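Local coordinates for protein HAD family phosphatase (Pseudomonas syringae pv. tomato, PDB 2ODA) that is of unknown physiological function but belongs to a Pseudomonas-specific subfamily of the haloacid dehalogenase (HAD) superfamily, probably related to phosphonoacetaldehyde hydrolase, at residues L9-L13 with S14-V18; D59-P62 with E63-T67. All blocks are in the same frame, centred on the assembly; numbering follows the deposited sequence.

Interaction 1: L9-L13 with S14-V18; sequences LLFGL and SGCLV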
loop_
_atom_site.group_PDB
_atom_site.type_symbol
_atom_site.label_atom_id
_atom_site.label_comp_id
_atom_site.label_asym_id
_atom_site.label_seq_id
_atom_site.Cartn_x
_atom_site.Cartn_y
_atom_site.Cartn_z
ATOM N N LEU B 9 4.315 -7.604 -10.528
ATOM C CA LEU B 9 3.166 -7.331 -11.367
ATOM C C LEU B 9 1.959 -8.114 -10.874
ATOM O O LEU B 9 2.044 -9.323 -10.578
ATOM C CB LEU B 9 3.451 -7.660 -12.842
ATOM C CG LEU B 9 4.632 -6.981 -13.553
ATOM C CD1 LEU B 9 4.788 -7.541 -14.968
ATOM C CD2 LEU B 9 4.438 -5.465 -13.621
ATOM N N LEU B 10 0.832 -7.415 -10.773
ATOM C CA LEU B 10 -0.456 -8.026 -10.418
ATOM C C LEU B 10 -1.338 -8.049 -11.639
ATOM O O LEU B 10 -1.376 -7.057 -12.369
ATOM C CB LEU B 10 -1.139 -7.203 -9.330
ATOM C CG LEU B 10 -0.286 -6.968 -8.076
ATOM C CD1 LEU B 10 -1.116 -6.162 -7.060
ATOM C CD2 LEU B 10 0.218 -8.298 -7.465
ATOM N N PHE B 11 -2.059 -9.157 -11.858
ATOM C CA PHE B 11 -2.964 -9.277 -13.012
ATOM C C PHE B 11 -4.348 -9.690 -12.561
ATOM O O PHE B 11 -4.493 -10.592 -11.747
ATOM C CB PHE B 11 -2.495 -10.394 -13.960
ATOM C CG PHE B 11 -1.218 -10.108 -14.673
ATOM C CD1 PHE B 11 0.007 -10.469 -14.109
ATOM C CD2 PHE B 11 -1.231 -9.536 -15.939
ATOM C CE1 PHE B 11 1.211 -10.226 -14.803
ATOM C CE2 PHE B 11 -0.038 -9.305 -16.644
ATOM C CZ PHE B 11 1.177 -9.660 -16.065
ATOM N N GLY B 12 -5.379 -9.066 -13.111
ATOM C CA GLY B 12 -6.700 -9.707 -13.047
ATOM C C GLY B 12 -6.618 -11.080 -13.728
ATOM O O GLY B 12 -5.812 -11.285 -14.628
ATOM N N LEU B 13 -7.456 -12.022 -13.321
ATOM C CA LEU B 13 -7.496 -13.301 -13.995
ATOM C C LEU B 13 -8.498 -13.313 -15.160
ATOM O O LEU B 13 -8.098 -13.221 -16.339
ATOM C CB LEU B 13 -7.729 -14.437 -12.979
ATOM C CG LEU B 13 -7.710 -15.873 -13.534
ATOM C CD1 LEU B 13 -6.305 -16.339 -14.059
ATOM C CD2 LEU B 13 -8.247 -16.804 -12.463
ATOM N N SER B 14 -9.786 -13.382 -14.834
ATOM C CA SER B 14 -10.860 -13.303 -15.836
ATOM C C SER B 14 -10.876 -11.948 -16.569
ATOM O O SER B 14 -10.755 -10.879 -15.937
ATOM C CB SER B 14 -12.217 -13.597 -15.155
ATOM O OG SER B 14 -13.308 -13.278 -16.001
ATOM N N GLY B 15 -11.033 -11.976 -17.894
ATOM C CA GLY B 15 -11.089 -10.745 -18.701
ATOM C C GLY B 15 -9.755 -10.024 -18.746
ATOM O O GLY B 15 -9.677 -8.786 -18.940
ATOM N N CYS B 16 -8.684 -10.787 -18.548
ATOM C CA CYS B 16 -7.367 -10.181 -18.531
ATOM C C CYS B 16 -6.303 -11.198 -18.972
ATOM O O CYS B 16 -5.862 -11.139 -20.116
ATOM C CB CYS B 16 -7.105 -9.552 -17.154
ATOM S SG CYS B 16 -5.469 -8.875 -16.901
ATOM N N LEU B 17 -5.909 -12.125 -18.091
ATOM C CA LEU B 17 -5.019 -13.226 -18.480
ATOM C C LEU B 17 -5.756 -14.252 -19.351
ATOM O O LEU B 17 -5.230 -14.735 -20.343
ATOM C CB LEU B 17 -4.457 -13.918 -17.230
ATOM C CG LEU B 17 -3.477 -13.071 -16.393
ATOM C CD1 LEU B 17 -3.249 -13.745 -15.033
ATOM C CD2 LEU B 17 -2.173 -12.913 -17.179
ATOM N N VAL B 18 -6.980 -14.580 -18.952
ATOM C CA VAL B 18 -7.748 -15.624 -19.603
ATOM C C VAL B 18 -9.166 -15.076 -19.760
ATOM O O VAL B 18 -9.443 -13.951 -19.338
ATOM C CB VAL B 18 -7.786 -16.938 -18.743
ATOM C CG1 VAL B 18 -6.396 -17.609 -18.624
ATOM C CG2 VAL B 18 -8.349 -16.666 -17.348
#

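Interaction 2: D59-P62 with E63-T67; sequences DELP and EALST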
loop_
_atom_site.group_PDB
_atom_site.type_symbol
_atom_site.label_atom_id
_atom_site.label_comp_id
_atom_site.label_asym_id
_atom_site.label_seq_id
_atom_site.Cartn_x
_atom_site.Cartn_y
_atom_site.Cartn_z
ATOM N N ASP B 59 -8.594 -12.214 -8.451
ATOM C CA ASP B 59 -9.977 -12.212 -8.938
ATOM C C ASP B 59 -10.986 -12.195 -7.786
ATOM O O ASP B 59 -10.602 -12.195 -6.600
ATOM C CB ASP B 59 -10.216 -13.368 -9.919
ATOM C CG ASP B 59 -11.169 -12.972 -11.050
ATOM O OD1 ASP B 59 -12.350 -12.688 -10.766
ATOM O OD2 ASP B 59 -10.747 -12.939 -12.217
ATOM N N GLU B 60 -12.271 -12.128 -8.127
ATOM C CA GLU B 60 -13.326 -12.158 -7.108
ATOM C C GLU B 60 -14.326 -13.280 -7.392
ATOM O O GLU B 60 -15.221 -13.548 -6.582
ATOM C CB GLU B 60 -14.038 -10.806 -7.031
ATOM C CG GLU B 60 -14.740 -10.404 -8.327
ATOM C CD GLU B 60 -15.626 -9.175 -8.212
ATOM O OE1 GLU B 60 -15.636 -8.513 -7.148
ATOM O OE2 GLU B 60 -16.320 -8.869 -9.208
ATOM N N LEU B 61 -14.168 -13.956 -8.529
ATOM C CA LEU B 61 -15.065 -15.067 -8.859
ATOM C C LEU B 61 -14.999 -16.131 -7.778
ATOM O O LEU B 61 -13.968 -16.260 -7.114
ATOM C CB LEU B 61 -14.706 -15.694 -10.216
ATOM C CG LEU B 61 -14.929 -14.857 -11.476
ATOM C CD1 LEU B 61 -14.043 -15.380 -12.589
ATOM C CD2 LEU B 61 -16.370 -14.866 -11.914
ATOM N N PRO B 62 -16.093 -16.905 -7.604
ATOM C CA PRO B 62 -16.035 -18.054 -6.709
ATOM C C PRO B 62 -14.889 -18.970 -7.065
ATOM O O PRO B 62 -14.524 -19.063 -8.240
ATOM C CB PRO B 62 -17.354 -18.785 -6.999
ATOM C CG PRO B 62 -18.281 -17.759 -7.500
ATOM C CD PRO B 62 -17.432 -16.741 -8.221
ATOM N N GLU B 63 -14.355 -19.674 -6.068
ATOM C CA GLU B 63 -13.236 -20.616 -6.246
ATOM C C GLU B 63 -13.534 -21.677 -7.323
ATOM O O GLU B 63 -12.641 -22.066 -8.088
ATOM C CB GLU B 63 -12.927 -21.287 -4.900
ATOM C CG GLU B 63 -11.698 -22.200 -4.858
ATOM C CD GLU B 63 -11.934 -23.578 -5.464
ATOM O OE1 GLU B 63 -13.068 -24.082 -5.390
ATOM O OE2 GLU B 63 -10.970 -24.169 -5.997
ATOM N N ALA B 64 -14.790 -22.130 -7.386
ATOM C CA ALA B 64 -15.215 -23.128 -8.379
ATOM C C ALA B 64 -14.919 -22.702 -9.805
ATOM O O ALA B 64 -14.756 -23.552 -10.701
ATOM C CB ALA B 64 -16.709 -23.432 -8.230
ATOM N N LEU B 65 -14.870 -21.388 -10.007
ATOM C CA LEU B 65 -14.596 -20.795 -11.308
ATOM C C LEU B 65 -13.146 -20.334 -11.505
ATOM O O LEU B 65 -12.550 -20.624 -12.541
ATOM C CB LEU B 65 -15.562 -19.641 -11.611
ATOM C CG LEU B 65 -17.047 -19.989 -11.629
ATOM C CD1 LEU B 65 -17.845 -18.749 -12.016
ATOM C CD2 LEU B 65 -17.323 -21.212 -12.528
ATOM N N SER B 66 -12.562 -19.647 -10.527
ATOM C CA SER B 66 -11.203 -19.129 -10.744
ATOM C C SER B 66 -10.132 -20.230 -10.682
ATOM O O SER B 66 -9.077 -20.102 -11.318
ATOM C CB SER B 66 -10.874 -18.002 -9.764
ATOM O OG SER B 66 -10.991 -18.456 -8.436
ATOM N N THR B 67 -10.371 -21.301 -9.917
ATOM C CA THR B 67 -9.367 -22.373 -9.870
ATOM C C THR B 67 -9.124 -22.984 -11.259
ATOM O O THR B 67 -7.972 -23.039 -11.702
ATOM C CB THR B 67 -9.660 -23.425 -8.737
ATOM O OG1 THR B 67 -9.463 -22.787 -7.467
ATOM C CG2 THR B 67 -8.727 -24.634 -8.828
HETATM O O HOH W 1 -11.368 -15.798 -7.509
#

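Interaction 1: L9-L13 with S14-V18
L17 folds back over F11 at the end of strand 9-12. Its CD2 methyl lies over one face of the F11 ring, 4.1 Å from the centroid and 28° off the ring normal, a CH-pi contact. The other branch, CD1, meets CB of F11 at 3.6 Å. L17 can straddle the root of the ring because its CG is anti to its carbonyl carbon (chi1 -68°). The two side chains cross at about a right angle. C16 comes in differently: its SG sits at the ring edge, near the ring plane, 4.4 Å from F11 CD2. CB of C16 also packs on the carbonyl O of G12, at 3.3 Å. The same L17 CD1 also reaches L13 CD1 at 4.1 Å, and L13 CD1 touches V18 CG2 at 3.9 Å.

The backbone closes the turn on one oxygen. O of L13 accepts a nearly straight bond from N of V18 (3.2 Å, 172°), five residues on, which gives a wide pi-type turn. The N-H groups of C16 and L17 add weak bonds to the same oxygen. G15 turns the chain with a positive phi. Further out, S14 OG is bonded to D19, and O of C16 to T38. Strand 55-58 backs the leucines through W57.

The turn is consistent with the squiggle that follows the first strand in HAD proteins. The side-chain contacts across it are mainly apolar. By sequence, G12 and S14 appear to replace the two aspartates of the first HAD motif, so the usual aspartate chemistry is probably not available from these positions.

Interaction 2: D59-P62 with E63-T67
P62 joins L65 and S66 in the first turn of helix 63-69, where P62 holds the N-cap position. Its carbonyl O takes two backbone bonds. N of S66 comes in the carbonyl plane, at 3.1 Å and 163°. N of L65, at 2.9 Å, comes from above that plane. Two donors on one oxygen fix the peptide that leads into the helix.

Side chains add an apolar contact across the turn. CD2 of L61 meets CD1 of L65 at 4.2 Å, and the two chains cross at about a right angle. The proline ring also packs on L65 CD1, through its CD.

A water links the loop to the helix. It donates to O of L61 at 2.7 Å and is hydrogen-bonded to OG of S66 at 2.8 Å. The S66 hydroxyl stands between its own N and carbonyl carbon (chi1 58°), which turns it back toward this water. At the start of the helix the E63 chain bends at chi2 (-78°). Its OE2 accepts from OG1 of T67, one turn on, which comes from above the carboxylate plane.

D59 forms an Asx turn in the loop before the helix. OD1 of D59 accepts from N of L61 at 3.1 Å and from N of E60 at 2.7 Å. Both donors arrive on its anti side, somewhat out of the carboxylate plane. Both oxygens of D59 are used, since OD2 is bonded to N of S14.

The whole unit carries the chain from strand 55-58 of the parallel sheet into helix 63-69. R82 bonds to O of L61, and E60 forms a salt bridge with R116 of helix 115-123. L65 packs on P30, while S66 packs on helix 13-17.

Interaction 1 comes first along the chain and interaction 2 follows later, with centres about 12 Å apart. Each carries the chain out of a strand of the parallel sheet, 9-12 and 55-58, and these strands are neighbours. The two turns therefore emerge at the same end of the sheet and touch. L13 CD2 packs on O of S66 at 3.6 Å, and S14 CB on CD1 of L61 at 3.6 Å. Interaction 1 is buried near the centre of the chain; interaction 2 is partly exposed. In HAD proteins the loops at this end of the sheet form the active site, so the pair probably helps shape the corresponding region here.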